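Local structure of nuclear hormone receptor FTZ-F1 (2XHS) at residues Q232-L235 with M236-L239; L75-D78 with D79-L83; E208-A211 with M212-G216. The protein is a Drosophila NR5A-group nuclear receptor whose ligand-binding domain takes up a Fushi tarazu peptide, and which probably regulates transcription in partnership with that protein. One frame throughout, in Å; residues are numbered along the deposited sequence.

Interaction 1: Q232-L235 with M236-L239; sequences QTLL and MEML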
loop_
_atom_site.group_PDB
_atom_site.type_symbol
_atom_site.label_atom_id
_atom_site.label_comp_id
_atom_site.label_asym_id
_atom_site.label_seq_id
_atom_site.Cartn_x
_atom_site.Cartn_y
_atom_site.Cartn_z
ATOM N N GLN A 232 -8.791 -0.472 -19.869
ATOM C CA GLN A 232 -8.629 -1.901 -19.823
ATOM C C GLN A 232 -7.801 -2.414 -18.707
ATOM O O GLN A 232 -7.648 -3.595 -18.564
ATOM C CB GLN A 232 -7.981 -2.343 -21.099
ATOM C CG GLN A 232 -8.168 -1.360 -22.181
ATOM C CD GLN A 232 -6.955 -0.552 -22.438
ATOM O OE1 GLN A 232 -5.885 -1.081 -22.539
ATOM N NE2 GLN A 232 -7.117 0.726 -22.567
ATOM N N THR A 233 -7.262 -1.511 -17.928
ATOM C CA THR A 233 -6.354 -1.809 -16.855
ATOM C C THR A 233 -6.972 -2.348 -15.610
ATOM O O THR A 233 -8.125 -2.183 -15.370
ATOM C CB THR A 233 -5.669 -0.578 -16.446
ATOM O OG1 THR A 233 -6.610 0.244 -15.795
ATOM C CG2 THR A 233 -5.208 0.131 -17.627
ATOM N N LEU A 234 -6.155 -3.000 -14.815
ATOM C CA LEU A 234 -6.536 -3.511 -13.534
ATOM C C LEU A 234 -6.899 -2.366 -12.635
ATOM O O LEU A 234 -7.752 -2.454 -11.798
ATOM C CB LEU A 234 -5.385 -4.283 -12.963
ATOM C CG LEU A 234 -5.562 -4.842 -11.581
ATOM C CD1 LEU A 234 -6.716 -5.780 -11.591
ATOM C CD2 LEU A 234 -4.332 -5.535 -11.203
ATOM N N LEU A 235 -6.229 -1.263 -12.835
ATOM C CA LEU A 235 -6.472 -0.114 -12.044
ATOM C C LEU A 235 -7.893 0.357 -12.214
ATOM O O LEU A 235 -8.531 0.709 -11.271
ATOM C CB LEU A 235 -5.503 0.967 -12.472
ATOM C CG LEU A 235 -5.404 2.115 -11.511
ATOM C CD1 LEU A 235 -5.119 3.307 -12.253
ATOM C CD2 LEU A 235 -6.724 2.216 -10.865
HETATM N N MSE A 236 -8.384 0.384 -13.430
HETATM C CA MSE A 236 -9.753 0.731 -13.683
HETATM C C MSE A 236 -10.679 -0.310 -13.114
HETATM O O MSE A 236 -11.701 -0.015 -12.576
HETATM C CB MSE A 236 -9.965 0.880 -15.172
HETATM C CG MSE A 236 -11.359 1.183 -15.605
HETATM SE SE MSE A 236 -11.834 2.897 -15.297
HETATM C CE MSE A 236 -12.525 2.802 -13.639
ATOM N N GLU A 237 -10.324 -1.556 -13.240
ATOM C CA GLU A 237 -11.193 -2.579 -12.754
ATOM C C GLU A 237 -11.365 -2.434 -11.289
ATOM O O GLU A 237 -12.435 -2.581 -10.775
ATOM C CB GLU A 237 -10.573 -3.912 -13.040
ATOM C CG GLU A 237 -11.173 -5.041 -12.310
ATOM C CD GLU A 237 -10.660 -6.344 -12.804
ATOM O OE1 GLU A 237 -10.525 -6.489 -14.005
ATOM O OE2 GLU A 237 -10.401 -7.225 -11.997
HETATM N N MSE A 238 -10.278 -2.171 -10.614
HETATM C CA MSE A 238 -10.284 -1.970 -9.196
HETATM C C MSE A 238 -11.061 -0.729 -8.859
HETATM O O MSE A 238 -11.794 -0.677 -7.911
HETATM C CB MSE A 238 -8.846 -1.865 -8.720
HETATM C CG MSE A 238 -8.544 -2.611 -7.464
HETATM SE SE MSE A 238 -8.780 -4.436 -7.616
HETATM C CE MSE A 238 -7.866 -4.593 -9.225
ATOM N N LEU A 239 -10.875 0.299 -9.641
ATOM C CA LEU A 239 -11.560 1.528 -9.405
ATOM C C LEU A 239 -13.031 1.337 -9.564
ATOM O O LEU A 239 -13.817 1.908 -8.875
ATOM C CB LEU A 239 -11.074 2.520 -10.411
ATOM C CG LEU A 239 -10.574 3.857 -9.940
ATOM C CD1 LEU A 239 -10.037 3.757 -8.594
ATOM C CD2 LEU A 239 -9.523 4.213 -10.853
#
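Thr233 and Met236, a selenomethionine here, meet at the helix start, where the threonine hydroxyl oxygen OG1 accepts the hydrogen of Met236 N over 3.0 Å, nearly straight at 164°. OG1 sits between the backbone N and the carbonyl carbon (chi1 71°), a position that points it forward to the N-H of Met236 in the first turn; a short, hydroxyl-bearing residue therefore suits this N-cap, since it supplies an acceptor where no preceding carbonyl of the helix can. From the cap onward the regular main-chain bonds run: Glu237 N to Thr233 O at 3.1 Å, Met238 N to Leu234 O at 2.8 Å and Leu239 N to Leu235 O at 2.9 Å.

Apolar contacts follow the same four-residue spacing. Leu235 and Leu239 lie side by side and point the same way, CD2 against CD2 at 3.4 Å. Leu234 and selenomethionine Met238 form a second such pair, although the spacing modelled between their ends is doubtful.

The charged side chain, Glu237, is extended and carries OE2 past Leu234 CD1, at 4.0 Å, to a hydrogen bond with the backbone of the bound peptide. This is consistent with the role of the activation-helix (AF-2) glutamate, which in nuclear receptors grips the backbone of a coactivator peptide.

The helix 234-240 is wedged among three others. Asp56 of helix 47-67 bonds to Leu235 N, and Leu234 packs on Leu59 and Phe60; Leu235 and Leu239 touch His224 of helix 198-224, while Met238 and Leu239 rest on Trp88 of helix 77-102.

Interaction 2: L75-D78 with D79-L83; sequences LKVD and DQMKL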
loop_
_atom_site.group_PDB
_atom_site.type_symbol
_atom_site.label_atom_id
_atom_site.label_comp_id
_atom_site.label_asym_id
_atom_site.label_seq_id
_atom_site.Cartn_x
_atom_site.Cartn_y
_atom_site.Cartn_z
ATOM N N LEU A 75 -8.173 -18.784 2.075
ATOM C CA LEU A 75 -9.326 -18.057 1.661
ATOM C C LEU A 75 -9.697 -18.324 0.246
ATOM O O LEU A 75 -8.854 -18.567 -0.589
ATOM C CB LEU A 75 -9.034 -16.588 1.811
ATOM C CG LEU A 75 -9.497 -16.046 3.128
ATOM C CD1 LEU A 75 -9.244 -14.599 3.172
ATOM C CD2 LEU A 75 -10.940 -16.315 3.191
ATOM N N LYS A 76 -10.985 -18.260 -0.019
ATOM C CA LYS A 76 -11.469 -18.414 -1.363
ATOM C C LYS A 76 -11.369 -17.150 -2.160
ATOM O O LYS A 76 -11.374 -16.067 -1.644
ATOM C CB LYS A 76 -12.878 -18.981 -1.395
ATOM C CG LYS A 76 -12.879 -20.496 -1.426
ATOM C CD LYS A 76 -14.034 -21.058 -2.238
ATOM C CE LYS A 76 -14.039 -22.574 -2.244
ATOM N NZ LYS A 76 -15.042 -23.091 -3.196
ATOM N N VAL A 77 -11.304 -17.310 -3.453
ATOM C CA VAL A 77 -11.036 -16.200 -4.283
ATOM C C VAL A 77 -12.072 -15.166 -4.140
ATOM O O VAL A 77 -11.776 -14.013 -4.120
ATOM C CB VAL A 77 -11.021 -16.612 -5.696
ATOM C CG1 VAL A 77 -10.917 -15.407 -6.542
ATOM C CG2 VAL A 77 -9.856 -17.496 -5.929
ATOM N N ASP A 78 -13.310 -15.550 -4.024
ATOM C CA ASP A 78 -14.317 -14.536 -4.012
ATOM C C ASP A 78 -14.065 -13.649 -2.854
ATOM O O ASP A 78 -14.228 -12.467 -2.937
ATOM C CB ASP A 78 -15.691 -15.152 -3.892
ATOM C CG ASP A 78 -16.219 -15.622 -5.196
ATOM O OD1 ASP A 78 -15.433 -15.952 -6.079
ATOM O OD2 ASP A 78 -17.437 -15.663 -5.339
ATOM N N ASP A 79 -13.717 -14.247 -1.742
ATOM C CA ASP A 79 -13.416 -13.509 -0.545
ATOM C C ASP A 79 -12.167 -12.671 -0.661
ATOM O O ASP A 79 -12.115 -11.565 -0.201
ATOM C CB ASP A 79 -13.309 -14.468 0.622
ATOM C CG ASP A 79 -14.582 -14.570 1.402
ATOM O OD1 ASP A 79 -15.438 -13.698 1.251
ATOM O OD2 ASP A 79 -14.728 -15.517 2.176
ATOM N N GLN A 80 -11.142 -13.226 -1.263
ATOM C CA GLN A 80 -9.924 -12.502 -1.432
ATOM C C GLN A 80 -10.159 -11.326 -2.305
ATOM O O GLN A 80 -9.650 -10.283 -2.070
ATOM C CB GLN A 80 -8.899 -13.373 -2.100
ATOM C CG GLN A 80 -8.837 -14.727 -1.564
ATOM C CD GLN A 80 -7.757 -15.489 -2.193
ATOM O OE1 GLN A 80 -7.502 -15.347 -3.354
ATOM N NE2 GLN A 80 -7.131 -16.328 -1.443
HETATM N N MSE A 81 -10.939 -11.504 -3.342
HETATM C CA MSE A 81 -11.176 -10.423 -4.253
HETATM C C MSE A 81 -11.832 -9.292 -3.542
HETATM O O MSE A 81 -11.500 -8.178 -3.737
HETATM C CB MSE A 81 -12.089 -10.892 -5.351
HETATM C CG MSE A 81 -11.457 -11.852 -6.270
HETATM SE SE MSE A 81 -12.642 -12.309 -7.624
HETATM C CE MSE A 81 -13.048 -10.622 -8.219
ATOM N N LYS A 82 -12.786 -9.573 -2.703
ATOM C CA LYS A 82 -13.467 -8.519 -2.014
ATOM C C LYS A 82 -12.589 -7.734 -1.097
ATOM O O LYS A 82 -12.753 -6.558 -0.951
ATOM C CB LYS A 82 -14.615 -9.097 -1.233
ATOM C CG LYS A 82 -15.697 -9.635 -2.102
ATOM C CD LYS A 82 -16.893 -9.963 -1.289
ATOM C CE LYS A 82 -17.785 -10.926 -2.010
ATOM N NZ LYS A 82 -17.648 -12.263 -1.396
ATOM N N LEU A 83 -11.689 -8.410 -0.423
ATOM C CA LEU A 83 -10.787 -7.754 0.482
ATOM C C LEU A 83 -9.849 -6.839 -0.217
ATOM O O LEU A 83 -9.598 -5.771 0.235
ATOM C CB LEU A 83 -9.991 -8.784 1.242
ATOM C CG LEU A 83 -10.664 -9.544 2.357
ATOM C CD1 LEU A 83 -9.709 -10.550 2.783
ATOM C CD2 LEU A 83 -10.932 -8.636 3.462
#
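Met81 N bonds to Val77 O over 2.8 Å at an N-H...O angle of 164°, one of the first main-chain bonds of helix 77-102. Asp78 O takes Lys82 N next, at a longer 3.2 Å and tilted from the carbonyl plane.

On the side of this turn that carries Val77 and Met81, the valine branch CG1 lies 3.6 Å from CG of the selenomethionine and 3.7 Å from SE. CG1 stands anti to the valine N (chi1 173°), which leans it over the next turn. A compact branched residue beside a long flexible one makes an apolar surface; Val77, Met81 and Gln80 each pack on an apolar side chain of the bound peptide.

Gln80 reaches back, extended beyond CG, with its amide beside the chain leading into the helix: OE1 is 4.1 Å from Val77 CG2, and NE2 makes a weak hydrogen bond to Phe72 O. A leucine in its place would remove that amide, and Phe72 O would probably lose this donor, leaving the loop before the helix more weakly held.

Leu75 spreads its branches over the following turn: CD2 lies 4.0 Å from Asp79 CB and CD1 4.1 Å from Leu83 CD1, its chain roughly at right angles to both. Lys82 arches back over Asp78 O; its NZ bonds to Gly166 O and makes a long salt bridge, 3.7 Å, to Asp79 OD1, while Asp79 OD2 receives Asn169 N. Two aspartates in a first turn probably suit the positive end of the helix dipole, and Asp78 OD1 also forms, in this complex, a salt bridge with a basic side chain of the peptide. An apolar strip on the start of this helix is consistent with the coactivator groove of nuclear receptor ligand-binding domains.

Interaction 3: E208-A211 with M212-G216; sequences EIHA and MAVRG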
loop_
_atom_site.group_PDB
_atom_site.type_symbol
_atom_site.label_atom_id
_atom_site.label_comp_id
_atom_site.label_asym_id
_atom_site.label_seq_id
_atom_site.Cartn_x
_atom_site.Cartn_y
_atom_site.Cartn_z
ATOM N N GLU A 208 -7.364 7.540 9.375
ATOM C CA GLU A 208 -6.954 8.742 8.728
ATOM C C GLU A 208 -6.481 8.480 7.354
ATOM O O GLU A 208 -6.759 9.207 6.455
ATOM C CB GLU A 208 -5.831 9.361 9.512
ATOM C CG GLU A 208 -6.124 9.527 10.956
ATOM C CD GLU A 208 -5.276 10.566 11.588
ATOM O OE1 GLU A 208 -5.188 11.648 11.036
ATOM O OE2 GLU A 208 -4.726 10.312 12.650
ATOM N N ILE A 209 -5.724 7.424 7.205
ATOM C CA ILE A 209 -5.199 7.050 5.930
ATOM C C ILE A 209 -6.315 6.744 5.011
ATOM O O ILE A 209 -6.247 7.043 3.866
ATOM C CB ILE A 209 -4.458 5.785 6.017
ATOM C CG1 ILE A 209 -3.076 6.025 6.530
ATOM C CG2 ILE A 209 -4.377 5.181 4.690
ATOM C CD1 ILE A 209 -2.305 4.819 6.578
ATOM N N HIS A 210 -7.346 6.114 5.517
ATOM C CA HIS A 210 -8.459 5.727 4.716
ATOM C C HIS A 210 -9.128 6.934 4.159
ATOM O O HIS A 210 -9.507 6.964 3.037
ATOM C CB HIS A 210 -9.414 4.923 5.562
ATOM C CG HIS A 210 -10.639 4.482 4.842
ATOM N ND1 HIS A 210 -10.607 3.607 3.792
ATOM C CD2 HIS A 210 -11.931 4.795 5.026
ATOM C CE1 HIS A 210 -11.827 3.409 3.350
ATOM N NE2 HIS A 210 -12.650 4.122 4.081
ATOM N N ALA A 211 -9.241 7.971 4.935
ATOM C CA ALA A 211 -9.909 9.128 4.446
ATOM C C ALA A 211 -9.183 9.644 3.240
ATOM O O ALA A 211 -9.783 10.032 2.279
ATOM C CB ALA A 211 -9.929 10.142 5.484
HETATM N N MSE A 212 -7.870 9.635 3.288
HETATM C CA MSE A 212 -7.074 10.091 2.182
HETATM C C MSE A 212 -7.292 9.264 0.961
HETATM O O MSE A 212 -7.256 9.765 -0.113
HETATM C CB MSE A 212 -5.616 9.961 2.523
HETATM C CG MSE A 212 -4.948 11.188 2.981
HETATM SE SE MSE A 212 -3.141 10.829 2.925
HETATM C CE MSE A 212 -3.049 10.582 1.102
ATOM N N ALA A 213 -7.445 7.970 1.137
ATOM C CA ALA A 213 -7.626 7.036 0.046
ATOM C C ALA A 213 -8.896 7.265 -0.675
ATOM O O ALA A 213 -9.017 7.035 -1.845
ATOM C CB ALA A 213 -7.606 5.677 0.553
ATOM N N VAL A 214 -9.889 7.640 0.075
ATOM C CA VAL A 214 -11.170 7.865 -0.497
ATOM C C VAL A 214 -11.155 9.017 -1.435
ATOM O O VAL A 214 -11.711 8.964 -2.483
ATOM C CB VAL A 214 -12.137 8.141 0.576
ATOM C CG1 VAL A 214 -13.386 8.582 -0.010
ATOM C CG2 VAL A 214 -12.358 6.914 1.310
ATOM N N ARG A 215 -10.510 10.087 -1.043
ATOM C CA ARG A 215 -10.494 11.246 -1.868
ATOM C C ARG A 215 -9.814 10.835 -3.108
ATOM O O ARG A 215 -10.227 11.152 -4.183
ATOM C CB ARG A 215 -9.686 12.331 -1.198
ATOM C CG ARG A 215 -10.421 13.099 -0.169
ATOM C CD ARG A 215 -11.003 14.373 -0.735
ATOM N NE ARG A 215 -10.188 15.548 -0.457
ATOM C CZ ARG A 215 -9.672 16.342 -1.383
ATOM N NH1 ARG A 215 -9.897 16.108 -2.661
ATOM N NH2 ARG A 215 -8.934 17.373 -1.027
ATOM N N GLY A 216 -8.741 10.112 -2.930
ATOM C CA GLY A 216 -7.903 9.695 -4.012
ATOM C C GLY A 216 -8.552 8.798 -4.995
ATOM O O GLY A 216 -8.387 8.963 -6.160
#
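Val214 lays its methyl CG2 over one face of the His210 ring, a CH-pi contact in which the methyl stands 4.1 Å from the ring centroid and 18° off the ring normal. The approach is offset toward the rim, on the NE2 side, with CG2 to NE2 at 3.9 Å. The two side chains are set obliquely to each other, one turn apart on the same helix. With CG anti to the backbone N (chi1 179°), the histidine carries its ring outward, leaning toward the following turn, where Val214 meets it; the valine, whose CG2 lies beside its own N, sends that branch back, so that it also comes within 3.3 Å of His210 O. A methyl can lie flat against part of an imidazole face, and a beta-branched residue holds one close to the backbone.

ND1 of the ring is hydrogen-bonded to Asp90 OD1 of helix 77-102, which probably limits its turning. The turn belongs to helix 198-224, the long helix late in the alpha-helical nuclear receptor ligand-binding fold, and its spacing is set by Ala213 N to Ile209 O and Val214 N to His210 O, both 3.1 Å. The bonds from Met212 N to Glu208 O and from Arg215 N to Ala211 O, each 3.4 Å, are weak.

Ile209 and Ala213 lie along the side turned to helix 77-102, the isoleucine on Leu94 and the small alanine on Ser89 and Asp90, where a single methyl allows close approach. The selenomethionine Met212 leads away from this turn to Leu137 and Phe134, while Glu208 makes a salt bridge with Lys140. Arg215 leads away to Val127 of a loop.

Following the chain from the N terminus, interaction 2 comes first, interaction 3 next and interaction 1 last. Each joins consecutive residues within or at the start of one helix, so none closes a loop, and the three run in series without nesting or crossing. Interactions 1 and 2 have centres 17 Å apart and do not touch, yet both reach the bound peptide, from helices 234-240 and 77-102. Interaction 3, with its centre 18 Å from that of interaction 1, lies deeper in the domain. Helix 77-102 links all three: it begins in interaction 2, and offers Trp88 to interaction 1 and Asp90 to interaction 3. Helix 198-224 carries interaction 3 and, farther along, packs against helix 234-240.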